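Local structure of antitoxin epsilon (Streptococcus pyogenes, 1GVN) at residues K51-V56 with E71-M76; H32-N37 with L42-L47. The protein neutralises its cognate zeta toxin as the antitoxin of a plasmid-encoded type II system that kills cells which have lost the plasmid. All coordinates share one frame; numbering follows the deposited sequence.

Interaction 1. Residues K51-V56 with E71-M76; sequences KLAKRV and EYWRSM
Segments 51-56 and 71-76 come nearest in their backbones at Ala53 and Tyr72, 9.1 Å from CA to CA, and side chains bridge the gap. They lie on helix 42-54 and helix 63-83 of the antitoxin's three-helix bundle, whose long helix 5-31 packs against Trp73 through Ile14, Leu17, Ser18 and Val21. Ala53 points its methyl between two aromatic rings: CB lies 3.6 Å from CE2 of Tyr72 and 3.8 Å from CZ2 of Trp73, oblique to each ring. The Tyr72 ring reaches across because its CG stands anti to the backbone N (chi1 170°), and its hydroxyl hydrogen-bonds Gln49 of the second subunit, so one side chain serves both the bundle and the subunit interface. One face of the Trp73 indole takes Tyr72 CD2, offset toward the rim; one face of the phenol ring takes Met76 CG, 3.6 Å above its plane. The side chains of Lys54 and Trp73 cross at about a right angle, CG of Lys54 4.0 Å from Trp73 CZ2; Lys54 then bends at chi3 (57°) and carries its ammonium to an acidic side chain on the chain of another protein. The polar link between the segments is a water lying in plane at the indole edge: it accepts from Trp73 NE1 at 2.8 Å and donates a longer bond, 3.3 Å, to Ala53 O.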
ATOM      1  N   LYS A  51      -3.534   8.428  -0.668  1.00  7.69           N
ATOM      2  CA  LYS A  51      -4.721   9.275  -0.796  1.00  8.47           C
ATOM      3  C   LYS A  51      -5.958   8.372  -0.839  1.00  8.82           C
ATOM      4  O   LYS A  51      -6.991   8.662  -0.232  1.00  9.97           O
ATOM      5  CB  LYS A  51      -4.654  10.111  -2.084  1.00  7.66           C
ATOM      6  CG  LYS A  51      -3.619  11.242  -2.047  1.00  6.88           C
ATOM      7  CD  LYS A  51      -3.552  11.986  -3.389  1.00  8.89           C
ATOM      8  CE  LYS A  51      -2.706  13.260  -3.292  1.00  8.27           C
ATOM      9  NZ  LYS A  51      -3.445  14.371  -2.621  1.00  8.18           N
ATOM     10  N   LEU A  52      -5.839   7.267  -1.563  1.00  9.69           N
ATOM     11  CA  LEU A  52      -6.940   6.321  -1.693  1.00 10.75           C
ATOM     12  C   LEU A  52      -7.258   5.717  -0.322  1.00 10.73           C
ATOM     13  O   LEU A  52      -8.421   5.564   0.056  1.00 10.88           O
ATOM     14  CB  LEU A  52      -6.549   5.230  -2.694  1.00 14.03           C
ATOM     15  CG  LEU A  52      -7.651   4.381  -3.327  1.00 20.86           C
ATOM     16  CD1 LEU A  52      -7.045   3.487  -4.399  1.00 21.44           C
ATOM     17  CD2 LEU A  52      -8.342   3.556  -2.265  1.00 24.81           C
ATOM     18  N   ALA A  53      -6.215   5.389   0.426  1.00  9.45           N
ATOM     19  CA  ALA A  53      -6.377   4.808   1.753  1.00 11.25           C
ATOM     20  C   ALA A  53      -7.121   5.747   2.701  1.00 11.86           C
ATOM     21  O   ALA A  53      -7.953   5.310   3.498  1.00 11.91           O
ATOM     22  CB  ALA A  53      -5.003   4.461   2.330  1.00  6.89           C
ATOM     23  N   LYS A  54      -6.820   7.038   2.598  1.00 14.14           N
ATOM     24  CA  LYS A  54      -7.417   8.065   3.452  1.00 15.72           C
ATOM     25  C   LYS A  54      -8.863   8.456   3.145  1.00 16.92           C
ATOM     26  O   LYS A  54      -9.484   9.188   3.915  1.00 19.26           O
ATOM     27  CB  LYS A  54      -6.550   9.324   3.415  1.00 15.17           C
ATOM     28  CG  LYS A  54      -5.217   9.193   4.125  1.00 15.23           C
ATOM     29  CD  LYS A  54      -4.372  10.441   3.895  1.00 17.53           C
ATOM     30  CE  LYS A  54      -5.102  11.691   4.367  1.00 19.25           C
ATOM     31  NZ  LYS A  54      -4.505  12.925   3.806  1.00 25.30           N
ATOM     32  N   ARG A  55      -9.403   7.978   2.031  1.00 17.58           N
ATOM     33  CA  ARG A  55     -10.778   8.317   1.669  1.00 17.78           C
ATOM     34  C   ARG A  55     -11.832   7.536   2.453  1.00 18.21           C
ATOM     35  O   ARG A  55     -13.017   7.873   2.409  1.00 19.49           O
ATOM     36  CB  ARG A  55     -11.006   8.075   0.178  1.00 16.48           C
ATOM     37  CG  ARG A  55     -10.260   9.012  -0.749  1.00 17.96           C
ATOM     38  CD  ARG A  55     -10.605   8.675  -2.188  1.00 21.43           C
ATOM     39  NE  ARG A  55      -9.936   9.546  -3.148  1.00 23.13           N
ATOM     40  CZ  ARG A  55     -10.058   9.424  -4.465  1.00 25.64           C
ATOM     41  NH1 ARG A  55     -10.822   8.467  -4.975  1.00 24.95           N
ATOM     42  NH2 ARG A  55      -9.416  10.256  -5.274  1.00 27.01           N
ATOM     43  N   VAL A  56     -11.407   6.504   3.173  1.00 17.11           N
ATOM     44  CA  VAL A  56     -12.348   5.672   3.919  1.00 17.59           C
ATOM     45  C   VAL A  56     -12.896   6.290   5.199  1.00 17.68           C
ATOM     46  O   VAL A  56     -12.246   7.123   5.833  1.00 17.43           O
ATOM     47  CB  VAL A  56     -11.715   4.315   4.290  1.00 16.93           C
ATOM     48  CG1 VAL A  56     -11.206   3.617   3.036  1.00 19.23           C
ATOM     49  CG2 VAL A  56     -10.589   4.523   5.274  1.00 16.33           C
ATOM     50  N   GLU A  71      -2.441  -1.730  10.882  1.00 12.26           N
ATOM     51  CA  GLU A  71      -1.264  -2.437  10.381  1.00 12.77           C
ATOM     52  C   GLU A  71      -0.860  -1.873   9.018  1.00 12.79           C
ATOM     53  O   GLU A  71       0.327  -1.757   8.713  1.00 13.37           O
ATOM     54  CB  GLU A  71      -1.544  -3.936  10.266  1.00 12.83           C
ATOM     55  CG  GLU A  71      -0.396  -4.754   9.665  1.00 15.52           C
ATOM     56  CD  GLU A  71       0.948  -4.466  10.314  1.00 15.39           C
ATOM     57  OE1 GLU A  71       0.973  -4.071  11.499  1.00 17.21           O
ATOM     58  OE2 GLU A  71       1.986  -4.647   9.645  1.00 14.81           O
ATOM     59  N   TYR A  72      -1.850  -1.527   8.202  1.00 12.27           N
ATOM     60  CA  TYR A  72      -1.589  -0.947   6.886  1.00 10.50           C
ATOM     61  C   TYR A  72      -0.658   0.250   7.043  1.00 11.00           C
ATOM     62  O   TYR A  72       0.356   0.372   6.352  1.00  9.68           O
ATOM     63  CB  TYR A  72      -2.892  -0.467   6.243  1.00 11.15           C
ATOM     64  CG  TYR A  72      -2.684   0.359   4.988  1.00  9.48           C
ATOM     65  CD1 TYR A  72      -2.537  -0.250   3.745  1.00 10.27           C
ATOM     66  CD2 TYR A  72      -2.599   1.752   5.054  1.00  9.65           C
ATOM     67  CE1 TYR A  72      -2.309   0.507   2.590  1.00 11.34           C
ATOM     68  CE2 TYR A  72      -2.372   2.519   3.904  1.00  8.11           C
ATOM     69  CZ  TYR A  72      -2.229   1.891   2.680  1.00  9.42           C
ATOM     70  OH  TYR A  72      -2.017   2.646   1.542  1.00 11.31           O
ATOM     71  N   TRP A  73      -1.017   1.143   7.956  1.00 10.45           N
ATOM     72  CA  TRP A  73      -0.219   2.333   8.177  1.00 10.64           C
ATOM     73  C   TRP A  73       1.135   2.032   8.785  1.00 10.47           C
ATOM     74  O   TRP A  73       2.095   2.757   8.539  1.00 10.70           O
ATOM     75  CB  TRP A  73      -1.004   3.343   9.013  1.00  9.60           C
ATOM     76  CG  TRP A  73      -2.107   3.937   8.205  1.00 10.37           C
ATOM     77  CD1 TRP A  73      -3.441   3.658   8.298  1.00  9.89           C
ATOM     78  CD2 TRP A  73      -1.961   4.837   7.104  1.00  9.77           C
ATOM     79  NE1 TRP A  73      -4.134   4.329   7.315  1.00 10.08           N
ATOM     80  CE2 TRP A  73      -3.249   5.059   6.570  1.00  9.79           C
ATOM     81  CE3 TRP A  73      -0.862   5.476   6.514  1.00 11.92           C
ATOM     82  CZ2 TRP A  73      -3.470   5.896   5.472  1.00  9.38           C
ATOM     83  CZ3 TRP A  73      -1.082   6.308   5.425  1.00 12.15           C
ATOM     84  CH2 TRP A  73      -2.379   6.509   4.914  1.00 10.95           C
ATOM     85  N   ARG A  74       1.227   0.962   9.569  1.00 10.89           N
ATOM     86  CA  ARG A  74       2.518   0.596  10.133  1.00 11.63           C
ATOM     87  C   ARG A  74       3.396   0.146   8.966  1.00 11.15           C
ATOM     88  O   ARG A  74       4.554   0.548   8.863  1.00 10.50           O
ATOM     89  CB  ARG A  74       2.407  -0.564  11.132  1.00 11.39           C
ATOM     90  CG  ARG A  74       1.630  -0.272  12.411  1.00 16.46           C
ATOM     91  CD  ARG A  74       1.929  -1.352  13.461  1.00 16.92           C
ATOM     92  NE  ARG A  74       1.011  -1.318  14.595  1.00 19.52           N
ATOM     93  CZ  ARG A  74      -0.121  -2.013  14.660  1.00 20.85           C
ATOM     94  NH1 ARG A  74      -0.475  -2.804  13.654  1.00 21.16           N
ATOM     95  NH2 ARG A  74      -0.899  -1.916  15.731  1.00 21.04           N
ATOM     96  N   SER A  75       2.844  -0.682   8.081  1.00 11.60           N
ATOM     97  CA  SER A  75       3.633  -1.167   6.950  1.00 13.08           C
ATOM     98  C   SER A  75       4.037  -0.046   6.003  1.00 11.79           C
ATOM     99  O   SER A  75       5.156  -0.045   5.493  1.00 14.27           O
ATOM    100  CB  SER A  75       2.891  -2.260   6.167  1.00 13.69           C
ATOM    101  OG  SER A  75       1.733  -1.757   5.527  1.00 22.18           O
ATOM    102  N   MET A  76       3.137   0.900   5.757  1.00 10.73           N
ATOM    103  CA  MET A  76       3.467   2.015   4.869  1.00 11.46           C
ATOM    104  C   MET A  76       4.460   2.946   5.556  1.00 11.05           C
ATOM    105  O   MET A  76       5.221   3.655   4.893  1.00 11.16           O
ATOM    106  CB  MET A  76       2.202   2.780   4.461  1.00 11.14           C
ATOM    107  CG  MET A  76       1.363   2.042   3.420  1.00 12.63           C
ATOM    108  SD  MET A  76       2.319   1.714   1.904  1.00 14.39           S
ATOM    109  CE  MET A  76       1.031   1.621   0.684  1.00 19.20           C
TER
HETATM  110  O   HOH W   1      -6.821   4.476   6.440  1.00 17.24           O

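Interaction 2. Residues H32-N37 with L42-L47; sequences HELNKN and LEVNLL
Val44, an apolar side chain, sets both of its methyls against backbone carbonyl oxygens of the facing loop. CG1 lies 3.4 Å from Lys36 O, and CG2 lies 3.5 Å from Asn35 O and 3.8 Å from CB of Leu34. With CG1 anti to its backbone N (chi1 174°) and CG2 beside that N, the two methyls fork around Asn35 O, and CG1 also reaches Lys36 O, where the backbones come nearest: 5.9 Å between the CA atoms of Lys36 and Val44. Leu34 continues the apolar surface toward the start of helix 42-54. Its CD1 touches Glu43 over CB and the carboxylate end, 3.8 Å from OE1, the two side chains crossing at about a right angle. Glu43 is bent at chi2 (93°), and its other oxygen, OE2, is hydrogen-bonded to the hydroxyl of Tyr28 on helix 5-31; buried as it is, the carboxylate is thus given a polar partner. Segment 32-37 is the first part of the connection between helix 5-31 and helix 42-54 of the three-helix bundle. It starts with a Schellman motif that ends helix 5-31, with Glu33 at positive phi as the C-prime residue, and continues into an Asx turn, in which Asn35 OD1 accepts from Asn37 N at 3.0 Å with the donor well above the carbonyl plane. Lys36, next in the turn, directs its aliphatic chain past Leu47, CE standing 4.3 Å from CD2, while Val29 of helix 5-31 also touches it. Beyond the two segments, Lys36 NZ makes a salt bridge with an acidic side chain on the chain of another protein.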
ATOM      1  N   HIS A  32      10.885  17.364  -3.915  1.00 16.00           N
ATOM      2  CA  HIS A  32      11.585  16.936  -5.118  1.00 16.71           C
ATOM      3  C   HIS A  32      10.895  17.394  -6.390  1.00 16.08           C
ATOM      4  O   HIS A  32      11.285  17.006  -7.491  1.00 15.57           O
ATOM      5  CB  HIS A  32      11.768  15.417  -5.121  1.00 17.05           C
ATOM      6  CG  HIS A  32      12.740  14.942  -4.091  1.00 19.18           C
ATOM      7  ND1 HIS A  32      12.433  14.890  -2.748  1.00 19.11           N
ATOM      8  CD2 HIS A  32      14.044  14.592  -4.191  1.00 20.30           C
ATOM      9  CE1 HIS A  32      13.506  14.533  -2.067  1.00 19.00           C
ATOM     10  NE2 HIS A  32      14.497  14.347  -2.918  1.00 20.64           N
ATOM     11  N   GLU A  33       9.874  18.230  -6.232  1.00 14.15           N
ATOM     12  CA  GLU A  33       9.136  18.764  -7.368  1.00 15.33           C
ATOM     13  C   GLU A  33       8.682  17.687  -8.350  1.00 15.78           C
ATOM     14  O   GLU A  33       8.698  17.886  -9.566  1.00 16.02           O
ATOM     15  CB  GLU A  33      10.000  19.809  -8.081  1.00 15.58           C
ATOM     16  CG  GLU A  33      10.374  20.967  -7.159  1.00 16.84           C
ATOM     17  CD  GLU A  33      11.305  21.976  -7.798  1.00 19.04           C
ATOM     18  OE1 GLU A  33      11.270  22.121  -9.040  1.00 15.05           O
ATOM     19  OE2 GLU A  33      12.057  22.638  -7.049  1.00 17.23           O
ATOM     20  N   LEU A  34       8.266  16.545  -7.817  1.00 14.89           N
ATOM     21  CA  LEU A  34       7.794  15.458  -8.663  1.00 14.56           C
ATOM     22  C   LEU A  34       6.399  15.788  -9.191  1.00 14.88           C
ATOM     23  O   LEU A  34       5.572  16.357  -8.479  1.00 13.92           O
ATOM     24  CB  LEU A  34       7.759  14.148  -7.871  1.00 13.84           C
ATOM     25  CG  LEU A  34       9.104  13.684  -7.307  1.00 14.30           C
ATOM     26  CD1 LEU A  34       8.896  12.402  -6.512  1.00 14.98           C
ATOM     27  CD2 LEU A  34      10.101  13.452  -8.438  1.00 14.97           C
ATOM     28  N   ASN A  35       6.149  15.444 -10.448  1.00 14.59           N
ATOM     29  CA  ASN A  35       4.856  15.696 -11.070  1.00 15.16           C
ATOM     30  C   ASN A  35       3.797  14.877 -10.340  1.00 15.39           C
ATOM     31  O   ASN A  35       3.751  13.653 -10.478  1.00 14.81           O
ATOM     32  CB  ASN A  35       4.909  15.298 -12.549  1.00 16.07           C
ATOM     33  CG  ASN A  35       3.616  15.592 -13.281  1.00 17.67           C
ATOM     34  OD1 ASN A  35       2.639  16.052 -12.683  1.00 14.93           O
ATOM     35  ND2 ASN A  35       3.598  15.322 -14.588  1.00 16.11           N
ATOM     36  N   LYS A  36       2.952  15.553  -9.562  1.00 15.17           N
ATOM     37  CA  LYS A  36       1.906  14.879  -8.796  1.00 16.87           C
ATOM     38  C   LYS A  36       0.883  14.155  -9.660  1.00 18.07           C
ATOM     39  O   LYS A  36       0.140  13.307  -9.168  1.00 16.93           O
ATOM     40  CB  LYS A  36       1.178  15.877  -7.879  1.00 17.01           C
ATOM     41  CG  LYS A  36       2.028  16.422  -6.732  1.00 16.83           C
ATOM     42  CD  LYS A  36       1.246  17.424  -5.865  1.00 18.49           C
ATOM     43  CE  LYS A  36       0.108  16.756  -5.092  1.00 18.63           C
ATOM     44  NZ  LYS A  36      -0.790  17.747  -4.401  1.00 18.29           N
ATOM     45  N   ASN A  37       0.839  14.488 -10.945  1.00 19.90           N
ATOM     46  CA  ASN A  37      -0.107  13.856 -11.855  1.00 22.76           C
ATOM     47  C   ASN A  37       0.537  12.753 -12.687  1.00 22.13           C
ATOM     48  O   ASN A  37      -0.040  12.291 -13.672  1.00 24.60           O
ATOM     49  CB  ASN A  37      -0.733  14.905 -12.776  1.00 23.36           C
ATOM     50  CG  ASN A  37      -1.705  15.813 -12.041  1.00 27.19           C
ATOM     51  OD1 ASN A  37      -2.727  15.357 -11.528  1.00 25.75           O
ATOM     52  ND2 ASN A  37      -1.388  17.102 -11.980  1.00 26.47           N
ATOM     53  N   LEU A  42       7.483   6.455  -8.914  1.00 12.33           N
ATOM     54  CA  LEU A  42       7.302   5.602  -7.738  1.00 13.02           C
ATOM     55  C   LEU A  42       6.769   6.287  -6.480  1.00 12.93           C
ATOM     56  O   LEU A  42       5.859   5.768  -5.824  1.00 12.67           O
ATOM     57  CB  LEU A  42       8.613   4.872  -7.415  1.00 14.70           C
ATOM     58  CG  LEU A  42       8.513   3.722  -6.403  1.00 17.45           C
ATOM     59  CD1 LEU A  42       7.415   2.761  -6.832  1.00 17.42           C
ATOM     60  CD2 LEU A  42       9.841   2.991  -6.318  1.00 19.71           C
ATOM     61  N   GLU A  43       7.315   7.449  -6.142  1.00 12.09           N
ATOM     62  CA  GLU A  43       6.885   8.151  -4.939  1.00 12.22           C
ATOM     63  C   GLU A  43       5.506   8.773  -5.085  1.00 11.20           C
ATOM     64  O   GLU A  43       4.778   8.914  -4.102  1.00  8.76           O
ATOM     65  CB  GLU A  43       7.904   9.228  -4.550  1.00 14.69           C
ATOM     66  CG  GLU A  43       9.315   8.682  -4.363  1.00 13.36           C
ATOM     67  CD  GLU A  43      10.145   8.763  -5.630  1.00 15.97           C
ATOM     68  OE1 GLU A  43       9.572   8.655  -6.734  1.00 14.95           O
ATOM     69  OE2 GLU A  43      11.377   8.925  -5.522  1.00 14.45           O
ATOM     70  N   VAL A  44       5.153   9.148  -6.310  1.00 10.07           N
ATOM     71  CA  VAL A  44       3.852   9.734  -6.577  1.00  8.16           C
ATOM     72  C   VAL A  44       2.813   8.612  -6.586  1.00 10.09           C
ATOM     73  O   VAL A  44       1.678   8.808  -6.163  1.00 10.75           O
ATOM     74  CB  VAL A  44       3.851  10.489  -7.925  1.00  9.45           C
ATOM     75  CG1 VAL A  44       2.446  10.985  -8.265  1.00  8.98           C
ATOM     76  CG2 VAL A  44       4.806  11.683  -7.837  1.00  9.40           C
ATOM     77  N   ASN A  45       3.205   7.440  -7.074  1.00 10.52           N
ATOM     78  CA  ASN A  45       2.298   6.297  -7.095  1.00 11.11           C
ATOM     79  C   ASN A  45       1.943   5.972  -5.641  1.00 10.03           C
ATOM     80  O   ASN A  45       0.780   5.723  -5.307  1.00 10.86           O
ATOM     81  CB  ASN A  45       2.973   5.096  -7.762  1.00 12.47           C
ATOM     82  CG  ASN A  45       2.044   3.902  -7.892  1.00 16.48           C
ATOM     83  OD1 ASN A  45       1.751   3.214  -6.913  1.00 17.76           O
ATOM     84  ND2 ASN A  45       1.566   3.659  -9.105  1.00 15.08           N
ATOM     85  N   LEU A  46       2.945   5.999  -4.771  1.00  8.76           N
ATOM     86  CA  LEU A  46       2.722   5.728  -3.355  1.00  8.85           C
ATOM     87  C   LEU A  46       1.808   6.786  -2.745  1.00  9.39           C
ATOM     88  O   LEU A  46       0.883   6.466  -1.996  1.00  9.83           O
ATOM     89  CB  LEU A  46       4.050   5.712  -2.595  1.00  8.59           C
ATOM     90  CG  LEU A  46       3.943   5.595  -1.069  1.00 11.66           C
ATOM     91  CD1 LEU A  46       3.209   4.320  -0.697  1.00 10.82           C
ATOM     92  CD2 LEU A  46       5.331   5.610  -0.459  1.00  8.57           C
ATOM     93  N   LEU A  47       2.080   8.049  -3.056  1.00  8.74           N
ATOM     94  CA  LEU A  47       1.268   9.142  -2.539  1.00 10.09           C
ATOM     95  C   LEU A  47      -0.198   8.918  -2.909  1.00 10.34           C
ATOM     96  O   LEU A  47      -1.090   9.071  -2.073  1.00 10.78           O
ATOM     97  CB  LEU A  47       1.735  10.483  -3.119  1.00  9.51           C
ATOM     98  CG  LEU A  47       0.918  11.708  -2.680  1.00 11.74           C
ATOM     99  CD1 LEU A  47       1.140  11.969  -1.198  1.00 10.52           C
ATOM    100  CD2 LEU A  47       1.330  12.933  -3.489  1.00 11.66           C
TER

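From the N terminus, helix 5-31 runs the length of the bundle and gives way to the loop of interaction 2, which closes over the four residues 38-41 onto the first turns of helix 42-54. The same helix then carries the chain to its other end, where interaction 1 closes a wider connection of 14 residues, 57-70, which includes the start of helix 63-83. The two contacts therefore follow in series, neither nested nor crossed, with centres about 17 Å apart. Helix 42-54 joins them: Leu46 CD1 meets Met76 CE at 3.7 Å, linking segment 42-47 to segment 71-76. At the subunit interface, Asn45 ND2 hydrogen-bonds Leu52 O of the second subunit, and Leu52 O of this chain accepts in turn from Asn45 ND2 of the second subunit.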